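Local coordinates for phenylacetaldehyde dehydrogenase (Burkholderia cenocepacia, PDB 4O5H), which probably oxidises phenylacetaldehyde to phenylacetate with NAD+ as cofactor, as a member of the aldehyde dehydrogenase family, at residues A[192-197]-A[489-494]. Residues are numbered along the deposited sequence; the frame is centred on the assembly and turned at random.
Sequences AWKIAP and GRELGR
Lys194 and Glu491 form a short salt bridge, with NZ of Lys194 2.6 Å from OE2 of Glu491. The ammonium comes in on the syn side of that oxygen, 25° out of the carboxylate plane, and the two side chains cross at about a right angle. Lys194 sets off away from 489-494, but its chain bends at chi2 and again at chi4 and brings the amine back to the acid. NZ also bonds to Thr260 OG1, and Glu283 OE1 lies close to the same carboxylate oxygen.

The other carboxylate oxygen is held through water. One water donates to Glu491 OE1 at 2.9 Å and to Trp193 O at 2.8 Å, and it accepts from the backbone N of Leu492, tying the helix carbonyl to the turn. With both oxygens gripped, the carboxylate has little freedom to rotate.

Beside this polar cluster, Leu492 lies over one face of the Trp193 indole. Its CD2 sits 3.9 Å from the centroid of the five-membered ring and 15° off the ring normal, a CH-pi contact, while CD1 of Leu492 reaches out to CZ2 of Trp193 at 4.0 Å. Glu491 contributes its CG, 4.1 Å from Trp193 CE3, in an oblique approach that leaves ring and carboxylate planes 67° apart. Cys138 of helix 124-145 also touches the indole.

The whole arrangement joins helix 187-201, which follows a strand of the Rossmann-type sheet, to the turn leading into helix 493-499 near the C-terminus. It is consistent with the lysine-glutamate pair that stands behind the general base of aldehyde dehydrogenases, here probably Glu283 of the family's glutamate signature, where the pair has been proposed to form part of a proton path.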
loop_
_atom_site.group_PDB
_atom_site.type_symbol
_atom_site.label_atom_id
_atom_site.label_comp_id
_atom_site.label_asym_id
_atom_site.label_seq_id
_atom_site.Cartn_x
_atom_site.Cartn_y
_atom_site.Cartn_z
ATOM N N ALA A 192 -7.251 19.174 1.877
ATOM C CA ALA A 192 -8.572 18.566 2.012
ATOM C C ALA A 192 -8.552 17.094 1.616
ATOM O O ALA A 192 -9.127 16.245 2.317
ATOM C CB ALA A 192 -9.591 19.319 1.192
ATOM N N TRP A 193 -7.900 16.782 0.501
ATOM C CA TRP A 193 -7.834 15.395 0.072
ATOM C C TRP A 193 -7.208 14.481 1.131
ATOM O O TRP A 193 -7.613 13.344 1.244
ATOM C CB TRP A 193 -7.026 15.252 -1.182
ATOM C CG TRP A 193 -7.696 15.738 -2.377
ATOM C CD1 TRP A 193 -8.882 16.384 -2.472
ATOM C CD2 TRP A 193 -7.185 15.656 -3.679
ATOM N NE1 TRP A 193 -9.139 16.710 -3.764
ATOM C CE2 TRP A 193 -8.117 16.249 -4.533
ATOM C CE3 TRP A 193 -6.048 15.044 -4.228
ATOM C CZ2 TRP A 193 -7.939 16.299 -5.912
ATOM C CZ3 TRP A 193 -5.864 15.076 -5.600
ATOM C CH2 TRP A 193 -6.805 15.726 -6.426
ATOM N N LYS A 194 -6.245 14.963 1.888
ATOM C CA LYS A 194 -5.590 14.124 2.907
ATOM C C LYS A 194 -6.361 14.128 4.202
ATOM O O LYS A 194 -6.401 13.136 4.909
ATOM C CB LYS A 194 -4.196 14.631 3.251
ATOM C CG LYS A 194 -3.234 14.817 2.101
ATOM C CD LYS A 194 -2.867 13.548 1.427
ATOM C CE LYS A 194 -1.558 13.712 0.662
ATOM N NZ LYS A 194 -1.610 12.840 -0.537
ATOM N N ILE A 195 -6.888 15.269 4.587
ATOM C CA ILE A 195 -7.520 15.389 5.912
ATOM C C ILE A 195 -8.932 14.767 5.913
ATOM O O ILE A 195 -9.305 14.119 6.869
ATOM C CB ILE A 195 -7.595 16.877 6.345
ATOM C CG1 ILE A 195 -6.188 17.419 6.592
ATOM C CG2 ILE A 195 -8.449 17.060 7.600
ATOM C CD1 ILE A 195 -6.165 18.930 6.779
ATOM N N ALA A 196 -9.710 14.992 4.839
ATOM C CA ALA A 196 -11.125 14.613 4.878
ATOM C C ALA A 196 -11.349 13.104 5.111
ATOM O O ALA A 196 -12.131 12.728 5.963
ATOM C CB ALA A 196 -11.890 15.121 3.683
ATOM N N PRO A 197 -10.613 12.246 4.407
ATOM C CA PRO A 197 -10.840 10.825 4.627
ATOM C C PRO A 197 -10.402 10.385 6.002
ATOM O O PRO A 197 -10.975 9.445 6.560
ATOM C CB PRO A 197 -9.986 10.135 3.559
ATOM C CG PRO A 197 -9.547 11.182 2.614
ATOM C CD PRO A 197 -9.730 12.518 3.273
ATOM N N GLY A 489 -1.497 3.528 -4.195
ATOM C CA GLY A 489 -2.550 4.094 -3.356
ATOM C C GLY A 489 -3.418 5.021 -4.174
ATOM O O GLY A 489 -3.025 5.453 -5.246
ATOM N N ARG A 490 -4.594 5.325 -3.644
ATOM C CA ARG A 490 -5.588 6.154 -4.314
ATOM C C ARG A 490 -6.130 7.249 -3.404
ATOM O O ARG A 490 -6.261 7.064 -2.162
ATOM C CB ARG A 490 -6.715 5.303 -4.829
ATOM C CG ARG A 490 -6.328 4.319 -5.921
ATOM C CD ARG A 490 -5.854 5.016 -7.205
ATOM N NE ARG A 490 -5.465 4.114 -8.291
ATOM C CZ ARG A 490 -4.215 3.704 -8.563
ATOM N NH1 ARG A 490 -3.168 4.092 -7.840
ATOM N NH2 ARG A 490 -3.998 2.890 -9.578
ATOM N N GLU A 491 -6.343 8.426 -4.002
ATOM C CA GLU A 491 -7.054 9.516 -3.365
ATOM C C GLU A 491 -8.484 9.465 -3.831
ATOM O O GLU A 491 -8.742 8.994 -4.916
ATOM C CB GLU A 491 -6.490 10.861 -3.811
ATOM C CG GLU A 491 -5.006 11.129 -3.507
ATOM C CD GLU A 491 -4.748 11.671 -2.121
ATOM O OE1 GLU A 491 -5.519 11.330 -1.183
ATOM O OE2 GLU A 491 -3.741 12.414 -1.970
ATOM N N LEU A 492 -9.400 10.006 -3.021
ATOM C CA LEU A 492 -10.818 10.211 -3.382
ATOM C C LEU A 492 -11.622 8.929 -3.522
ATOM O O LEU A 492 -11.100 7.826 -3.541
ATOM C CB LEU A 492 -10.939 11.083 -4.630
ATOM C CG LEU A 492 -10.228 12.441 -4.557
ATOM C CD1 LEU A 492 -10.377 13.187 -5.878
ATOM C CD2 LEU A 492 -10.837 13.280 -3.452
ATOM N N GLY A 493 -12.936 9.101 -3.597
ATOM C CA GLY A 493 -13.850 7.983 -3.775
ATOM C C GLY A 493 -13.991 7.090 -2.575
ATOM O O GLY A 493 -13.456 7.351 -1.486
ATOM N N ARG A 494 -14.709 6.004 -2.782
ATOM C CA ARG A 494 -14.765 4.931 -1.806
ATOM C C ARG A 494 -13.376 4.367 -1.531
ATOM O O ARG A 494 -13.074 3.961 -0.398
ATOM C CB ARG A 494 -15.674 3.813 -2.324
ATOM C CG ARG A 494 -15.937 2.730 -1.319
ATOM C CD ARG A 494 -17.255 2.066 -1.657
ATOM N NE ARG A 494 -17.218 1.545 -3.013
ATOM C CZ ARG A 494 -16.701 0.364 -3.332
ATOM N NH1 ARG A 494 -16.167 -0.417 -2.388
ATOM N NH2 ARG A 494 -16.726 -0.064 -4.599
HETATM O O HOH W 1 -8.370 11.708 -0.962
#